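PDB 4G78: histidine phosphotransfer protein from Medicago truncatula, which probably relays phosphoryl groups between cytokinin sensor histidine kinases and response regulators, acting as an intermediate in a two-component phosphorelay. Local coordinates for residues Q27-L31 / V43-M47; L57-M61 / H78-Q82; R93-C98 / L120-L126. All blocks are in the same frame, centred on the assembly; numbering follows the deposited sequence.

Contact 1 of 3, residues Q27-L31 / V43-M47; sequences QFSQL and VIEVM
L31 and V43 bring the short helix 26-32 against the start of helix 41-66, their CA atoms 5.7 Å apart; the segment axes approach to 10.9 Å at an angle of 128°. L31 touches two valines: its CB is 3.9 Å from CG2 of V43, and its CD1 reaches CG1 of V46, also at 3.9 Å. F28 supplies the flat group. Its chi1 of -174° swings the ring away from the backbone N and across V43, and CE1 comes within 3.5 Å of V43 CG2, an oblique approach in one of two modelled V43 conformers. The methyl CE of M47 sits at the ring edge near its plane; M47 has two conformers, so the apparent tightness there is doubtful. F28 also touches F19 and L131, so replacing it with alanine is likely to open a gap between V43, M47 and those neighbours. One water bridges the backbones, donating to L31 O at 3.0 Å and accepting from V43 N at 3.2 Å. V43 N belongs to the first turn of its helix, where amides lack a helical acceptor. The chemistry thus implies cohesion by apolar packing, with the water satisfying backbone groups where one helix ends and the next begins.

Contact 2 of 3, residues L57-M61 / H78-Q82; sequences LLNNM and HAHQQ
L57, M61 and H78 join helices 41-66 and 72-89, consecutive antiparallel members of the HPt four-helix bundle; the segment axes are 10.4 Å apart and cross at -163°. The side chains of M61 and H78 run alongside in opposing senses, with M61 CG 3.5 Å from H78 CB in one of two modelled M61 conformers. The CB of N60 makes an off-centre CH-pi contact with H78, 4.3 Å from the ring centroid. A trans first torsion (chi1 -176°) carries the methyls of L57 toward helix 72-89, and in one of two conformers CD1 lies 3.6 Å from H78 O and 3.7 Å from Q81 CG. Both methyls also pack against Q82, whose NE2 is hydrogen-bonded to S54 of the opposing helix, which probably limits the amide's rotation. In the same M61 conformer, CE ends 4.1 Å from A79 CB. The CB of H80, predicted to be the phosphorylated histidine, points away from this interface, so the packing involves the other flanks of its helix. On another side of helix 41-66, L58 touches L117, L120 and Y124 of helix 110-145, while M61 and A79 touch F101 and H80 touches R102, both of helix 101-106.

Contact 3 of 3, residues R93-C98 / L120-L126; sequences RVKNVC and LQQEYSL
R93 and E123 form a salt bridge in which the arginine grips the carboxylate side-on, with NE and NH2 each serving one oxygen. NE donates to OE1 of E123 at 2.8 Å, tilted from the carboxylate plane, and NH2 donates to E123 OE2 at 3.0 Å with an N-H...O angle of 161°, using that oxygen's syn lone pair. The two flat groups are turned 48° apart, so the pairing is not coplanar. Bends at chi3 of R93 and chi2 of E123 bring the charged ends together. R93 is further tied down by NH1 to Q21 O and by a cation-pi contact with Y23. These residues lie on helices 92-99 and 110-145, antiparallel neighbours in the HPt bundle whose segment axes run 9.0 Å apart at 168°. Apolar contacts accompany the ion pair. L120 CD1 meets V94 CG1 at 3.7 Å, the two side chains nearly perpendicular, and has C98 SG 3.9 Å away. V97 straddles the same helix face: CG1 lies 3.8 Å from L120 CB, and CG2 lies 3.9 Å from E123 CG. Van der Waals contacts with the backbone add to these: V97 CG1 also nears the L120 N, and V94 CG2 rests 3.8 Å from the carbonyl O of E123.

The three contacts come in succession along the chain without nesting. Contacts 1 and 2 share helix 41-66, yet their centres are about 20 Å apart and their nearest atoms about 9 Å, so that one helix carries two separate interfaces. Contacts 2 and 3 have centres about 11 Å apart and do touch: Q82 CG lies 3.4 Å from C98 SG, and A79 O lies 3.5 Å from C98 CB. Their four segments thus form one continuous packed region of the helical bundle, which includes the helix bearing H80, the predicted phosphorylation site. Contact 1, about 17 Å from contact 3 between centres, instead fastens the short second helix, 26-32, to the bundle.

Contact 1 of 3, residues Q27-L31 / V43-M47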
loop_
_atom_site.group_PDB
_atom_site.type_symbol
_atom_site.label_atom_id
_atom_site.label_comp_id
_atom_site.label_asym_id
_atom_site.label_seq_id
_atom_site.Cartn_x
_atom_site.Cartn_y
_atom_site.Cartn_z
ATOM N N GLN A 27 0.994 -2.369 11.410
ATOM C CA GLN A 27 1.744 -1.110 11.207
ATOM C C GLN A 27 0.862 0.002 10.782
ATOM O O GLN A 27 1.090 1.182 11.158
ATOM C CB GLN A 27 2.926 -1.321 10.273
ATOM C CG GLN A 27 3.640 0.006 9.919
ATOM C CD GLN A 27 4.219 0.773 11.083
ATOM O OE1 GLN A 27 4.316 0.271 12.204
ATOM N NE2 GLN A 27 4.602 1.967 10.784
ATOM N N PHE A 28 -0.181 -0.273 9.993
ATOM C CA PHE A 28 -1.132 0.758 9.638
ATOM C C PHE A 28 -1.851 1.264 10.902
ATOM O O PHE A 28 -2.056 2.443 11.110
ATOM C CB PHE A 28 -2.118 0.270 8.589
ATOM C CG PHE A 28 -3.031 1.351 8.104
ATOM C CD1 PHE A 28 -2.566 2.237 7.109
ATOM C CD2 PHE A 28 -4.304 1.491 8.617
ATOM C CE1 PHE A 28 -3.434 3.230 6.706
ATOM C CE2 PHE A 28 -5.144 2.510 8.145
ATOM C CZ PHE A 28 -4.680 3.346 7.159
ATOM N N SER A 29 -2.271 0.303 11.762
ATOM C CA SER A 29 -2.877 0.686 13.024
ATOM C C SER A 29 -1.952 1.597 13.839
ATOM O O SER A 29 -2.439 2.528 14.502
ATOM C CB SER A 29 -3.194 -0.587 13.845
ATOM O OG SER A 29 -3.995 -1.482 13.145
ATOM N N GLN A 30 -0.682 1.308 13.833
ATOM C CA GLN A 30 0.302 2.173 14.558
ATOM C C GLN A 30 0.260 3.563 13.998
ATOM O O GLN A 30 0.372 4.540 14.746
ATOM C CB GLN A 30 1.684 1.595 14.480
ATOM C CG GLN A 30 1.861 0.282 15.180
ATOM C CD GLN A 30 1.582 0.300 16.611
ATOM O OE1 GLN A 30 1.891 1.313 17.289
ATOM N NE2 GLN A 30 0.955 -0.686 17.169
ATOM N N LEU A 31 0.207 3.721 12.692
ATOM C CA LEU A 31 0.105 5.076 12.084
ATOM C C LEU A 31 -1.126 5.760 12.527
ATOM O O LEU A 31 -1.140 7.002 12.640
ATOM C CB LEU A 31 0.197 4.980 10.599
ATOM C CG LEU A 31 1.458 4.475 9.965
ATOM C CD1 LEU A 31 1.280 4.391 8.434
ATOM C CD2 LEU A 31 2.700 5.324 10.388
ATOM N N VAL A 43 -1.587 9.987 8.930
ATOM C CA VAL A 43 -1.560 8.770 8.091
ATOM C C VAL A 43 -1.734 9.111 6.636
ATOM O O VAL A 43 -1.112 8.481 5.784
ATOM C CB VAL A 43 -2.532 7.681 8.652
ATOM C CG1 VAL A 43 -4.010 8.043 8.602
ATOM C CG2 VAL A 43 -2.305 6.308 7.991
ATOM N N ILE A 44 -2.569 10.110 6.308
ATOM C CA ILE A 44 -2.742 10.537 4.925
ATOM C C ILE A 44 -1.427 11.069 4.378
ATOM O O ILE A 44 -1.063 10.773 3.242
ATOM C CB ILE A 44 -3.917 11.529 4.730
ATOM C CG1 ILE A 44 -5.229 10.890 5.209
ATOM C CG2 ILE A 44 -3.985 12.041 3.315
ATOM C CD1 ILE A 44 -6.438 11.790 5.205
ATOM N N GLU A 45 -0.724 11.889 5.174
ATOM C CA GLU A 45 0.562 12.453 4.753
ATOM C C GLU A 45 1.560 11.309 4.434
ATOM O O GLU A 45 2.269 11.347 3.431
ATOM C CB GLU A 45 1.141 13.446 5.701
ATOM C CG GLU A 45 0.271 14.680 5.890
ATOM C CD GLU A 45 -0.150 15.500 4.663
ATOM O OE1 GLU A 45 0.749 16.261 4.240
ATOM O OE2 GLU A 45 -1.290 15.354 4.220
ATOM N N VAL A 46 1.647 10.366 5.364
ATOM C CA VAL A 46 2.546 9.213 5.187
ATOM C C VAL A 46 2.153 8.442 3.916
ATOM O O VAL A 46 3.040 8.088 3.117
ATOM C CB VAL A 46 2.511 8.311 6.397
ATOM C CG1 VAL A 46 3.172 6.977 6.131
ATOM C CG2 VAL A 46 3.173 8.974 7.609
ATOM N N MET A 47 0.882 8.141 3.756
ATOM C CA MET A 47 0.475 7.334 2.626
ATOM C C MET A 47 0.741 8.069 1.319
ATOM O O MET A 47 1.060 7.397 0.343
ATOM C CB MET A 47 -0.976 6.892 2.748
ATOM C CG MET A 47 -1.205 5.835 3.826
ATOM S SD MET A 47 -0.001 4.558 4.236
ATOM C CE MET A 47 -1.025 3.199 4.452
HETATM O O HOH W 1 -2.880 9.348 11.780
#

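Contact 2 of 3, residues L57-M61 / H78-Q82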
loop_
_atom_site.group_PDB
_atom_site.type_symbol
_atom_site.label_atom_id
_atom_site.label_comp_id
_atom_site.label_asym_id
_atom_site.label_seq_id
_atom_site.Cartn_x
_atom_site.Cartn_y
_atom_site.Cartn_z
ATOM N N LEU A 57 8.686 3.439 -8.278
ATOM C CA LEU A 57 9.344 2.196 -8.213
ATOM C C LEU A 57 8.737 1.168 -9.153
ATOM O O LEU A 57 9.415 0.439 -9.880
ATOM C CB LEU A 57 9.470 1.728 -6.752
ATOM C CG LEU A 57 10.214 0.472 -6.515
ATOM C CD1 LEU A 57 10.704 0.461 -5.074
ATOM C CD2 LEU A 57 9.375 -0.759 -6.742
ATOM N N LEU A 58 7.396 1.057 -9.130
ATOM C CA LEU A 58 6.719 0.123 -10.012
ATOM C C LEU A 58 7.007 0.471 -11.457
ATOM O O LEU A 58 7.181 -0.486 -12.289
ATOM C CB LEU A 58 5.194 0.176 -9.785
ATOM C CG LEU A 58 4.757 -0.444 -8.471
ATOM C CD1 LEU A 58 3.272 -0.472 -8.223
ATOM C CD2 LEU A 58 5.085 -1.906 -8.477
ATOM N N ASN A 59 7.013 1.736 -11.817
ATOM C CA ASN A 59 7.337 2.115 -13.221
ATOM C C ASN A 59 8.768 1.684 -13.541
ATOM O O ASN A 59 9.052 1.155 -14.641
ATOM C CB ASN A 59 7.124 3.583 -13.405
ATOM C CG ASN A 59 5.701 4.023 -13.443
ATOM O OD1 ASN A 59 5.474 5.273 -13.209
ATOM N ND2 ASN A 59 4.829 3.007 -13.715
ATOM N N ASN A 60 9.706 1.863 -12.583
ATOM C CA ASN A 60 11.070 1.399 -12.814
ATOM C C ASN A 60 11.170 -0.047 -13.002
ATOM O O ASN A 60 11.939 -0.552 -13.859
ATOM C CB ASN A 60 11.983 1.873 -11.660
ATOM C CG ASN A 60 12.270 3.346 -11.714
ATOM O OD1 ASN A 60 12.355 3.873 -12.790
ATOM N ND2 ASN A 60 12.549 4.094 -10.710
ATOM N N MET A 61 10.411 -0.843 -12.240
ATOM C CA MET A 61 10.434 -2.262 -12.371
ATOM C C MET A 61 9.870 -2.705 -13.734
ATOM O O MET A 61 10.406 -3.613 -14.395
ATOM C CB MET A 61 9.591 -3.013 -11.297
ATOM C CG MET A 61 10.257 -2.959 -9.953
ATOM S SD MET A 61 9.341 -3.711 -8.621
ATOM C CE MET A 61 10.019 -5.361 -8.779
ATOM N N HIS A 78 14.831 -3.628 -6.407
ATOM C CA HIS A 78 13.582 -2.861 -6.396
ATOM C C HIS A 78 12.534 -3.557 -5.523
ATOM O O HIS A 78 11.822 -2.935 -4.765
ATOM C CB HIS A 78 13.018 -2.634 -7.809
ATOM C CG HIS A 78 13.728 -1.722 -8.686
ATOM N ND1 HIS A 78 14.108 -0.452 -8.311
ATOM C CD2 HIS A 78 14.053 -1.860 -10.028
ATOM C CE1 HIS A 78 14.727 0.126 -9.378
ATOM N NE2 HIS A 78 14.724 -0.744 -10.430
ATOM N N ALA A 79 12.407 -4.867 -5.693
ATOM C CA ALA A 79 11.405 -5.625 -4.915
ATOM C C ALA A 79 11.718 -5.503 -3.416
ATOM O O ALA A 79 10.795 -5.345 -2.617
ATOM C CB ALA A 79 11.364 -7.060 -5.332
ATOM N N HIS A 80 13.000 -5.574 -3.027
ATOM C CA HIS A 80 13.377 -5.443 -1.659
ATOM C C HIS A 80 13.086 -4.082 -1.121
ATOM O O HIS A 80 12.588 -3.898 0.023
ATOM C CB HIS A 80 14.888 -5.763 -1.528
ATOM C CG HIS A 80 15.420 -5.695 -0.147
ATOM N ND1 HIS A 80 16.179 -4.655 0.476
ATOM C CD2 HIS A 80 15.223 -6.655 0.793
ATOM C CE1 HIS A 80 16.356 -5.034 1.719
ATOM N NE2 HIS A 80 15.770 -6.256 1.969
ATOM N N GLN A 81 13.360 -3.033 -1.889
ATOM C CA GLN A 81 13.039 -1.676 -1.484
ATOM C C GLN A 81 11.545 -1.531 -1.281
ATOM O O GLN A 81 11.084 -0.942 -0.296
ATOM C CB GLN A 81 13.607 -0.646 -2.433
ATOM C CG GLN A 81 13.112 0.793 -2.227
ATOM C CD GLN A 81 13.736 1.411 -1.002
ATOM O OE1 GLN A 81 14.877 1.103 -0.601
ATOM N NE2 GLN A 81 12.971 2.373 -0.397
ATOM N N GLN A 82 10.740 -2.013 -2.244
ATOM C CA GLN A 82 9.284 -1.913 -2.096
ATOM C C GLN A 82 8.790 -2.714 -0.921
ATOM O O GLN A 82 7.812 -2.316 -0.265
ATOM C CB GLN A 82 8.603 -2.325 -3.398
ATOM C CG GLN A 82 7.107 -2.083 -3.389
ATOM C CD GLN A 82 6.725 -0.644 -3.266
ATOM O OE1 GLN A 82 7.383 0.244 -3.823
ATOM N NE2 GLN A 82 5.636 -0.326 -2.544
#

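Contact 3 of 3, residues R93-C98 / L120-L126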
loop_
_atom_site.group_PDB
_atom_site.type_symbol
_atom_site.label_atom_id
_atom_site.label_comp_id
_atom_site.label_asym_id
_atom_site.label_seq_id
_atom_site.Cartn_x
_atom_site.Cartn_y
_atom_site.Cartn_z
ATOM N N ARG A 93 -0.506 -7.107 1.968
ATOM C CA ARG A 93 -0.551 -7.883 0.726
ATOM C C ARG A 93 0.496 -7.410 -0.247
ATOM O O ARG A 93 1.124 -8.221 -0.954
ATOM C CB ARG A 93 -1.953 -7.921 0.144
ATOM C CG ARG A 93 -2.847 -8.973 0.775
ATOM C CD ARG A 93 -4.326 -8.730 0.585
ATOM N NE ARG A 93 -4.720 -8.794 -0.820
ATOM C CZ ARG A 93 -5.987 -8.972 -1.217
ATOM N NH1 ARG A 93 -6.939 -9.196 -0.346
ATOM N NH2 ARG A 93 -6.262 -8.922 -2.514
ATOM N N VAL A 94 0.732 -6.094 -0.347
ATOM C CA VAL A 94 1.777 -5.576 -1.234
ATOM C C VAL A 94 3.134 -6.097 -0.764
ATOM O O VAL A 94 3.947 -6.584 -1.571
ATOM C CB VAL A 94 1.720 -4.049 -1.310
ATOM C CG1 VAL A 94 2.914 -3.521 -2.130
ATOM C CG2 VAL A 94 0.428 -3.532 -1.889
ATOM N N LYS A 95 3.417 -5.997 0.544
ATOM C CA LYS A 95 4.683 -6.464 1.096
ATOM C C LYS A 95 4.912 -7.926 0.744
ATOM O O LYS A 95 6.037 -8.322 0.369
ATOM C CB LYS A 95 4.665 -6.253 2.626
ATOM C CG LYS A 95 5.744 -6.992 3.370
ATOM C CD LYS A 95 5.606 -6.868 4.852
ATOM C CE LYS A 95 6.104 -8.017 5.639
ATOM N NZ LYS A 95 5.173 -9.167 5.802
ATOM N N ASN A 96 3.869 -8.740 0.891
ATOM C CA ASN A 96 4.070 -10.150 0.713
ATOM C C ASN A 96 4.311 -10.466 -0.744
ATOM O O ASN A 96 5.158 -11.320 -1.064
ATOM C CB ASN A 96 2.930 -10.881 1.382
ATOM C CG ASN A 96 2.982 -10.725 2.932
ATOM O OD1 ASN A 96 4.119 -10.526 3.503
ATOM N ND2 ASN A 96 1.893 -10.818 3.586
ATOM N N VAL A 97 3.705 -9.775 -1.685
ATOM C CA VAL A 97 4.055 -9.988 -3.103
ATOM C C VAL A 97 5.500 -9.622 -3.336
ATOM O O VAL A 97 6.198 -10.291 -4.143
ATOM C CB VAL A 97 3.149 -9.193 -4.085
ATOM C CG1 VAL A 97 3.624 -9.360 -5.479
ATOM C CG2 VAL A 97 1.665 -9.540 -3.990
ATOM N N CYS A 98 5.990 -8.571 -2.737
ATOM C CA CYS A 98 7.374 -8.189 -2.967
ATOM C C CYS A 98 8.319 -9.299 -2.612
ATOM O O CYS A 98 9.372 -9.466 -3.229
ATOM C CB CYS A 98 7.716 -6.937 -2.162
ATOM S SG CYS A 98 6.922 -5.465 -2.737
ATOM N N LEU A 120 1.940 -7.535 -8.150
ATOM C CA LEU A 120 2.317 -6.351 -7.384
ATOM C C LEU A 120 1.526 -5.129 -7.818
ATOM O O LEU A 120 0.993 -4.352 -7.001
ATOM C CB LEU A 120 3.820 -6.124 -7.521
ATOM C CG LEU A 120 4.377 -4.927 -6.777
ATOM C CD1 LEU A 120 4.075 -5.015 -5.293
ATOM C CD2 LEU A 120 5.869 -4.800 -7.011
ATOM N N GLN A 121 1.434 -4.922 -9.133
ATOM C CA GLN A 121 0.673 -3.801 -9.630
ATOM C C GLN A 121 -0.797 -3.895 -9.217
ATOM O O GLN A 121 -1.405 -2.888 -8.823
ATOM C CB GLN A 121 0.848 -3.859 -11.153
ATOM C CG GLN A 121 1.843 -3.130 -11.889
ATOM C CD GLN A 121 2.226 -3.576 -13.281
ATOM O OE1 GLN A 121 3.279 -3.214 -13.788
ATOM N NE2 GLN A 121 1.379 -4.392 -13.911
ATOM N N GLN A 122 -1.351 -5.107 -9.308
ATOM C CA GLN A 122 -2.762 -5.376 -8.935
ATOM C C GLN A 122 -2.980 -5.021 -7.441
ATOM O O GLN A 122 -3.934 -4.350 -7.079
ATOM C CB GLN A 122 -3.172 -6.829 -9.165
ATOM C CG GLN A 122 -4.612 -7.228 -8.773
ATOM C CD GLN A 122 -5.288 -8.313 -9.594
ATOM O OE1 GLN A 122 -6.506 -8.163 -9.629
ATOM N NE2 GLN A 122 -4.446 -9.187 -10.085
ATOM N N GLU A 123 -2.126 -5.565 -6.631
ATOM C CA GLU A 123 -2.236 -5.376 -5.196
ATOM C C GLU A 123 -2.045 -3.929 -4.809
ATOM O O GLU A 123 -2.747 -3.415 -3.910
ATOM C CB GLU A 123 -1.294 -6.296 -4.459
ATOM C CG GLU A 123 -1.744 -7.744 -4.515
ATOM C CD GLU A 123 -3.015 -8.036 -3.784
ATOM O OE1 GLU A 123 -3.322 -7.335 -2.813
ATOM O OE2 GLU A 123 -3.770 -8.946 -4.210
ATOM N N TYR A 124 -1.122 -3.222 -5.455
ATOM C CA TYR A 124 -0.904 -1.816 -5.169
ATOM C C TYR A 124 -2.155 -1.023 -5.508
ATOM O O TYR A 124 -2.608 -0.177 -4.724
ATOM C CB TYR A 124 0.321 -1.297 -5.928
ATOM C CG TYR A 124 0.471 0.174 -5.708
ATOM C CD1 TYR A 124 0.951 0.684 -4.506
ATOM C CD2 TYR A 124 0.068 1.052 -6.671
ATOM C CE1 TYR A 124 1.008 2.060 -4.274
ATOM C CE2 TYR A 124 0.077 2.435 -6.431
ATOM C CZ TYR A 124 0.578 2.924 -5.236
ATOM O OH TYR A 124 0.636 4.271 -4.949
ATOM N N SER A 125 -2.732 -1.266 -6.677
ATOM C CA SER A 125 -3.921 -0.534 -7.058
ATOM C C SER A 125 -5.089 -0.820 -6.116
ATOM O O SER A 125 -5.815 0.131 -5.740
ATOM C CB SER A 125 -4.270 -0.871 -8.509
ATOM O OG SER A 125 -5.485 -0.243 -8.863
ATOM N N LEU A 126 -5.264 -2.053 -5.716
ATOM C CA LEU A 126 -6.345 -2.400 -4.765
ATOM C C LEU A 126 -6.147 -1.652 -3.487
ATOM O O LEU A 126 -7.096 -1.106 -2.883
ATOM C CB LEU A 126 -6.380 -3.910 -4.510
ATOM C CG LEU A 126 -6.906 -4.768 -5.649
ATOM C CD1 LEU A 126 -6.589 -6.208 -5.420
ATOM C CD2 LEU A 126 -8.466 -4.532 -5.759
#